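Long-range contact in pyruvate kinase (Pseudomonas aeruginosa, PDB 6QXL), which probably catalyses the last step of glycolysis, passing the phosphate of phosphoenolpyruvate to ADP to give pyruvate and ATP: residues 124-135 with 144-154. Numbering follows the deposited sequence.
Sequences ELLLDDGRVVMV and LRCRVLIGGPL
Met-134 sends CG beside its own backbone N (chi1 -48°) and runs extended beyond it, which carries CE tip to tip against Leu-154 CD2, 4.1 Å away. Leu-154 touches two strands, for its CD1 also lies 3.9 Å from Leu-127 CB, the two leucines crossing at about a right angle. On the other face, Val-135 turns CG1 between its backbone N and carbonyl carbon (chi1 59°), over one face of the Arg-147 guanidinium, off-centre toward its rim and 3.8 Å from NH2; the arginine side chain bends at chi3 (69°), and its charge is met by Glu-137.

The backbone illustrates how a classic beta bulge lets an antiparallel pair gain a residue without losing its bonding. Val-133 O accepts both Leu-149 N (2.8 Å) and Ile-150 N (3.1 Å), each from the same side of its carbonyl plane, while Val-133 N returns a bond to Ile-150 O. Beyond the bulge, Val-135 and Arg-147 form a regular hydrogen-bonded pair.

A water bridges Asp-128 OD2 and Pro-153 O. In the small beta-rich B domain, which pyruvate kinases insert into the TIM barrel, strands 124-127, 132-139 and 143-148 lie side by side in one sheet, the last two as a hairpin; the chain turns its corner at Leu-149, and strand 152-155 pairs with strand 83-86, while Phe-92 and Phe-94 of strand 91-95 pack against Met-134.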
ATOM      1  N   GLU A 124     -27.678   7.493 -35.880  1.00 38.80           N
ATOM      2  CA  GLU A 124     -27.524   6.103 -36.292  1.00 40.80           C
ATOM      3  C   GLU A 124     -28.482   5.236 -35.499  1.00 37.88           C
ATOM      4  O   GLU A 124     -28.549   5.357 -34.284  1.00 34.71           O
ATOM      5  CB  GLU A 124     -26.070   5.599 -36.112  1.00 46.34           C
ATOM      6  CG  GLU A 124     -25.068   6.430 -36.904  1.00 50.74           C
ATOM      7  CD  GLU A 124     -23.696   5.867 -37.133  1.00 56.80           C
ATOM      8  OE1 GLU A 124     -22.822   6.664 -37.521  1.00 66.08           O
ATOM      9  OE2 GLU A 124     -23.444   4.664 -36.906  1.00 65.65           O
ATOM     10  N   LEU A 125     -29.227   4.381 -36.195  1.00 39.30           N
ATOM     11  CA  LEU A 125     -30.200   3.491 -35.574  1.00 38.83           C
ATOM     12  C   LEU A 125     -29.694   2.067 -35.684  1.00 39.76           C
ATOM     13  O   LEU A 125     -29.178   1.665 -36.721  1.00 44.83           O
ATOM     14  CB  LEU A 125     -31.551   3.612 -36.263  1.00 40.18           C
ATOM     15  CG  LEU A 125     -32.194   4.996 -36.243  1.00 42.28           C
ATOM     16  CD1 LEU A 125     -33.406   4.975 -37.247  1.00 45.92           C
ATOM     17  CD2 LEU A 125     -32.512   5.428 -34.807  1.00 41.07           C
ATOM     18  N   LEU A 126     -29.839   1.309 -34.607  1.00 42.65           N
ATOM     19  CA  LEU A 126     -29.367  -0.059 -34.531  1.00 42.55           C
ATOM     20  C   LEU A 126     -30.557  -0.982 -34.308  1.00 38.16           C
ATOM     21  O   LEU A 126     -31.356  -0.775 -33.402  1.00 39.25           O
ATOM     22  CB  LEU A 126     -28.363  -0.197 -33.402  1.00 46.26           C
ATOM     23  CG  LEU A 126     -26.951   0.352 -33.714  1.00 46.98           C
ATOM     24  CD1 LEU A 126     -26.780   1.840 -33.553  1.00 54.82           C
ATOM     25  CD2 LEU A 126     -25.872  -0.258 -32.912  1.00 50.05           C
ATOM     26  N   LEU A 127     -30.674  -1.976 -35.173  1.00 40.72           N
ATOM     27  CA  LEU A 127     -31.787  -2.912 -35.141  1.00 45.03           C
ATOM     28  C   LEU A 127     -31.269  -4.318 -34.871  1.00 48.13           C
ATOM     29  O   LEU A 127     -30.144  -4.655 -35.268  1.00 49.65           O
ATOM     30  CB  LEU A 127     -32.547  -2.915 -36.458  1.00 45.31           C
ATOM     31  CG  LEU A 127     -33.320  -1.624 -36.747  1.00 42.16           C
ATOM     32  CD1 LEU A 127     -32.521  -0.761 -37.688  1.00 47.27           C
ATOM     33  CD2 LEU A 127     -34.756  -1.915 -37.245  1.00 44.63           C
ATOM     34  N   ASP A 128     -32.100  -5.130 -34.200  1.00 56.44           N
ATOM     35  CA  ASP A 128     -31.751  -6.503 -33.870  1.00 62.69           C
ATOM     36  C   ASP A 128     -30.419  -6.564 -33.102  1.00 62.46           C
ATOM     37  O   ASP A 128     -29.463  -7.228 -33.516  1.00 61.28           O
ATOM     38  CB  ASP A 128     -31.682  -7.388 -35.134  1.00 66.31           C
ATOM     39  CG  ASP A 128     -31.708  -8.878 -34.798  1.00 66.36           C
ATOM     40  OD1 ASP A 128     -31.776  -9.246 -33.596  1.00 58.98           O
ATOM     41  OD2 ASP A 128     -31.657  -9.685 -35.729  1.00 63.89           O
ATOM     42  N   ASP A 129     -30.380  -5.844 -31.970  1.00 67.85           N
ATOM     43  CA  ASP A 129     -29.210  -5.858 -31.078  1.00 69.65           C
ATOM     44  C   ASP A 129     -27.925  -5.392 -31.780  1.00 62.12           C
ATOM     45  O   ASP A 129     -26.830  -5.831 -31.433  1.00 69.29           O
ATOM     46  CB  ASP A 129     -28.967  -7.248 -30.432  1.00 72.56           C
ATOM     47  CG  ASP A 129     -30.118  -7.744 -29.555  1.00 74.58           C
ATOM     48  OD1 ASP A 129     -30.933  -6.912 -29.099  1.00 83.91           O
ATOM     49  OD2 ASP A 129     -30.205  -9.017 -29.430  1.00 71.83           O
ATOM     50  N   GLY A 130     -28.052  -4.492 -32.752  1.00 55.31           N
ATOM     51  CA  GLY A 130     -26.903  -3.999 -33.489  1.00 51.53           C
ATOM     52  C   GLY A 130     -26.555  -4.688 -34.786  1.00 48.92           C
ATOM     53  O   GLY A 130     -25.647  -4.244 -35.474  1.00 50.45           O
ATOM     54  N   ARG A 131     -27.274  -5.749 -35.144  1.00 50.35           N
ATOM     55  CA  ARG A 131     -26.971  -6.539 -36.355  1.00 52.10           C
ATOM     56  C   ARG A 131     -27.084  -5.732 -37.646  1.00 51.16           C
ATOM     57  O   ARG A 131     -26.306  -5.927 -38.556  1.00 51.22           O
ATOM     58  CB  ARG A 131     -27.870  -7.789 -36.413  1.00 57.72           C
ATOM     59  CG  ARG A 131     -27.288  -8.907 -35.591  1.00 62.90           C
ATOM     60  CD  ARG A 131     -28.303  -9.899 -34.986  1.00 72.36           C
ATOM     61  NE  ARG A 131     -27.617 -10.848 -34.103  1.00 79.22           N
ATOM     62  CZ  ARG A 131     -27.885 -11.085 -32.794  1.00 85.15           C
ATOM     63  NH1 ARG A 131     -28.839 -10.391 -32.141  1.00 94.79           N
ATOM     64  NH2 ARG A 131     -27.106 -11.940 -32.151  1.00 89.20           N
ATOM     65  N   VAL A 132     -28.087  -4.858 -37.694  1.00 52.77           N
ATOM     66  CA  VAL A 132     -28.316  -3.950 -38.812  1.00 49.54           C
ATOM     67  C   VAL A 132     -28.162  -2.529 -38.297  1.00 45.05           C
ATOM     68  O   VAL A 132     -28.588  -2.217 -37.200  1.00 48.45           O
ATOM     69  CB  VAL A 132     -29.725  -4.168 -39.396  1.00 48.95           C
ATOM     70  CG1 VAL A 132     -30.080  -3.082 -40.411  1.00 50.46           C
ATOM     71  CG2 VAL A 132     -29.800  -5.538 -40.067  1.00 54.44           C
ATOM     72  N   VAL A 133     -27.531  -1.677 -39.093  1.00 41.02           N
ATOM     73  CA  VAL A 133     -27.291  -0.290 -38.701  1.00 43.21           C
ATOM     74  C   VAL A 133     -27.700   0.634 -39.843  1.00 44.20           C
ATOM     75  O   VAL A 133     -27.378   0.372 -41.010  1.00 45.45           O
ATOM     76  CB  VAL A 133     -25.806  -0.029 -38.355  1.00 45.46           C
ATOM     77  CG1 VAL A 133     -25.589   1.431 -37.943  1.00 47.80           C
ATOM     78  CG2 VAL A 133     -25.342  -0.974 -37.260  1.00 48.73           C
ATOM     79  N   MET A 134     -28.399   1.713 -39.496  1.00 40.49           N
ATOM     80  CA  MET A 134     -28.827   2.705 -40.465  1.00 40.67           C
ATOM     81  C   MET A 134     -28.535   4.100 -39.970  1.00 39.79           C
ATOM     82  O   MET A 134     -28.399   4.325 -38.759  1.00 38.77           O
ATOM     83  CB  MET A 134     -30.324   2.574 -40.710  1.00 41.05           C
ATOM     84  CG  MET A 134     -30.755   1.148 -40.975  1.00 43.31           C
ATOM     85  SD  MET A 134     -32.353   1.197 -41.752  1.00 44.87           S
ATOM     86  CE  MET A 134     -32.847  -0.531 -41.605  1.00 54.59           C
ATOM     87  N   VAL A 135     -28.438   5.030 -40.916  1.00 38.39           N
ATOM     88  CA  VAL A 135     -28.291   6.440 -40.594  1.00 38.71           C
ATOM     89  C   VAL A 135     -29.500   7.206 -41.150  1.00 36.53           C
ATOM     90  O   VAL A 135     -29.955   6.931 -42.260  1.00 35.44           O
ATOM     91  CB  VAL A 135     -26.954   7.007 -41.119  1.00 41.93           C
ATOM     92  CG1 VAL A 135     -26.841   6.855 -42.640  1.00 41.78           C
ATOM     93  CG2 VAL A 135     -26.784   8.474 -40.688  1.00 42.25           C
ATOM     94  N   LEU A 144     -38.956   8.378 -40.714  1.00 28.88           N
ATOM     95  CA  LEU A 144     -37.528   8.580 -40.826  1.00 30.64           C
ATOM     96  C   LEU A 144     -37.065   7.875 -42.102  1.00 30.48           C
ATOM     97  O   LEU A 144     -37.397   6.701 -42.333  1.00 33.09           O
ATOM     98  CB  LEU A 144     -36.798   7.992 -39.646  1.00 33.53           C
ATOM     99  CG  LEU A 144     -37.058   8.603 -38.264  1.00 35.37           C
ATOM    100  CD1 LEU A 144     -36.225   7.862 -37.215  1.00 38.07           C
ATOM    101  CD2 LEU A 144     -36.683  10.087 -38.139  1.00 39.83           C
ATOM    102  N   ARG A 145     -36.313   8.596 -42.934  1.00 30.90           N
ATOM    103  CA  ARG A 145     -35.809   8.062 -44.186  1.00 31.17           C
ATOM    104  C   ARG A 145     -34.325   7.818 -44.041  1.00 31.09           C
ATOM    105  O   ARG A 145     -33.558   8.760 -43.788  1.00 31.39           O
ATOM    106  CB  ARG A 145     -36.045   9.045 -45.315  1.00 33.18           C
ATOM    107  CG  ARG A 145     -37.514   9.233 -45.634  1.00 34.73           C
ATOM    108  CD  ARG A 145     -37.765  10.459 -46.477  1.00 36.86           C
ATOM    109  NE  ARG A 145     -39.179  10.836 -46.383  1.00 36.37           N
ATOM    110  CZ  ARG A 145     -39.693  12.037 -46.575  1.00 36.59           C
ATOM    111  NH1 ARG A 145     -38.892  13.005 -47.042  1.00 36.61           N
ATOM    112  NH2 ARG A 145     -40.987  12.215 -46.458  1.00 37.62           N
ATOM    113  N   CYS A 146     -33.917   6.558 -44.212  1.00 29.08           N
ATOM    114  CA  CYS A 146     -32.590   6.128 -43.822  1.00 33.67           C
ATOM    115  C   CYS A 146     -31.809   5.467 -44.944  1.00 34.31           C
ATOM    116  O   CYS A 146     -32.372   5.018 -45.955  1.00 36.93           O
ATOM    117  CB  CYS A 146     -32.695   5.157 -42.647  1.00 34.40           C
ATOM    118  SG  CYS A 146     -33.662   5.777 -41.240  1.00 37.33           S
ATOM    119  N   ARG A 147     -30.502   5.412 -44.748  1.00 37.94           N
ATOM    120  CA  ARG A 147     -29.589   4.635 -45.571  1.00 42.41           C
ATOM    121  C   ARG A 147     -28.984   3.525 -44.712  1.00 44.18           C
ATOM    122  O   ARG A 147     -28.593   3.768 -43.557  1.00 41.18           O
ATOM    123  CB  ARG A 147     -28.471   5.542 -46.110  1.00 46.35           C
ATOM    124  CG  ARG A 147     -27.667   4.916 -47.226  1.00 44.90           C
ATOM    125  CD  ARG A 147     -26.582   5.822 -47.761  1.00 43.53           C
ATOM    126  NE  ARG A 147     -25.488   6.044 -46.817  1.00 43.12           N
ATOM    127  CZ  ARG A 147     -25.242   7.149 -46.105  1.00 40.76           C
ATOM    128  NH1 ARG A 147     -26.057   8.208 -46.172  1.00 45.18           N
ATOM    129  NH2 ARG A 147     -24.184   7.199 -45.316  1.00 38.89           N
ATOM    130  N   VAL A 148     -28.882   2.324 -45.269  1.00 45.76           N
ATOM    131  CA  VAL A 148     -28.302   1.199 -44.548  1.00 39.56           C
ATOM    132  C   VAL A 148     -26.773   1.316 -44.558  1.00 38.68           C
ATOM    133  O   VAL A 148     -26.143   1.461 -45.610  1.00 40.48           O
ATOM    134  CB  VAL A 148     -28.737  -0.145 -45.169  1.00 39.20           C
ATOM    135  CG1 VAL A 148     -28.026  -1.327 -44.497  1.00 41.18           C
ATOM    136  CG2 VAL A 148     -30.260  -0.289 -45.105  1.00 38.94           C
ATOM    137  N   LEU A 149     -26.188   1.286 -43.363  1.00 40.45           N
ATOM    138  CA  LEU A 149     -24.732   1.291 -43.189  1.00 38.77           C
ATOM    139  C   LEU A 149     -24.195  -0.137 -43.095  1.00 41.62           C
ATOM    140  O   LEU A 149     -23.139  -0.443 -43.651  1.00 44.99           O
ATOM    141  CB  LEU A 149     -24.339   2.062 -41.941  1.00 39.60           C
ATOM    142  CG  LEU A 149     -24.547   3.584 -42.051  1.00 42.40           C
ATOM    143  CD1 LEU A 149     -23.990   4.274 -40.808  1.00 44.37           C
ATOM    144  CD2 LEU A 149     -24.002   4.225 -43.361  1.00 43.08           C
ATOM    145  N   ILE A 150     -24.905  -0.994 -42.363  1.00 39.87           N
ATOM    146  CA  ILE A 150     -24.541  -2.389 -42.217  1.00 44.16           C
ATOM    147  C   ILE A 150     -25.785  -3.216 -42.484  1.00 42.74           C
ATOM    148  O   ILE A 150     -26.800  -3.070 -41.803  1.00 42.41           O
ATOM    149  CB  ILE A 150     -23.989  -2.681 -40.807  1.00 48.26           C
ATOM    150  CG1 ILE A 150     -22.595  -2.032 -40.661  1.00 48.28           C
ATOM    151  CG2 ILE A 150     -23.923  -4.186 -40.533  1.00 45.95           C
ATOM    152  CD1 ILE A 150     -22.211  -1.685 -39.238  1.00 55.15           C
ATOM    153  N   GLY A 151     -25.683  -4.085 -43.481  1.00 45.36           N
ATOM    154  CA  GLY A 151     -26.806  -4.869 -43.932  1.00 46.73           C
ATOM    155  C   GLY A 151     -27.054  -6.092 -43.101  1.00 48.00           C
ATOM    156  O   GLY A 151     -26.327  -6.388 -42.183  1.00 49.12           O
ATOM    157  N   GLY A 152     -28.092  -6.822 -43.494  1.00 46.08           N
ATOM    158  CA  GLY A 152     -28.500  -8.035 -42.826  1.00 44.48           C
ATOM    159  C   GLY A 152     -29.988  -8.254 -42.947  1.00 42.27           C
ATOM    160  O   GLY A 152     -30.669  -7.517 -43.645  1.00 47.35           O
ATOM    161  N   PRO A 153     -30.517  -9.259 -42.274  1.00 42.95           N
ATOM    162  CA  PRO A 153     -31.949  -9.492 -42.303  1.00 43.83           C
ATOM    163  C   PRO A 153     -32.727  -8.647 -41.311  1.00 43.43           C
ATOM    164  O   PRO A 153     -32.179  -8.209 -40.310  1.00 45.53           O
ATOM    165  CB  PRO A 153     -32.055 -10.993 -41.953  1.00 45.02           C
ATOM    166  CG  PRO A 153     -30.907 -11.214 -41.040  1.00 44.06           C
ATOM    167  CD  PRO A 153     -29.788 -10.317 -41.535  1.00 45.72           C
ATOM    168  N   LEU A 154     -34.008  -8.458 -41.588  1.00 39.86           N
ATOM    169  CA  LEU A 154     -34.925  -7.775 -40.687  1.00 38.12           C
ATOM    170  C   LEU A 154     -36.222  -8.563 -40.691  1.00 36.35           C
ATOM    171  O   LEU A 154     -36.673  -8.998 -41.742  1.00 40.74           O
ATOM    172  CB  LEU A 154     -35.169  -6.344 -41.169  1.00 42.46           C
ATOM    173  CG  LEU A 154     -35.127  -5.188 -40.151  1.00 47.96           C
ATOM    174  CD1 LEU A 154     -33.866  -5.214 -39.302  1.00 52.02           C
ATOM    175  CD2 LEU A 154     -35.152  -3.833 -40.833  1.00 46.84           C
TER
HETATM  176  O   HOH W   1     -33.113  -9.043 -37.936  1.00 56.36           O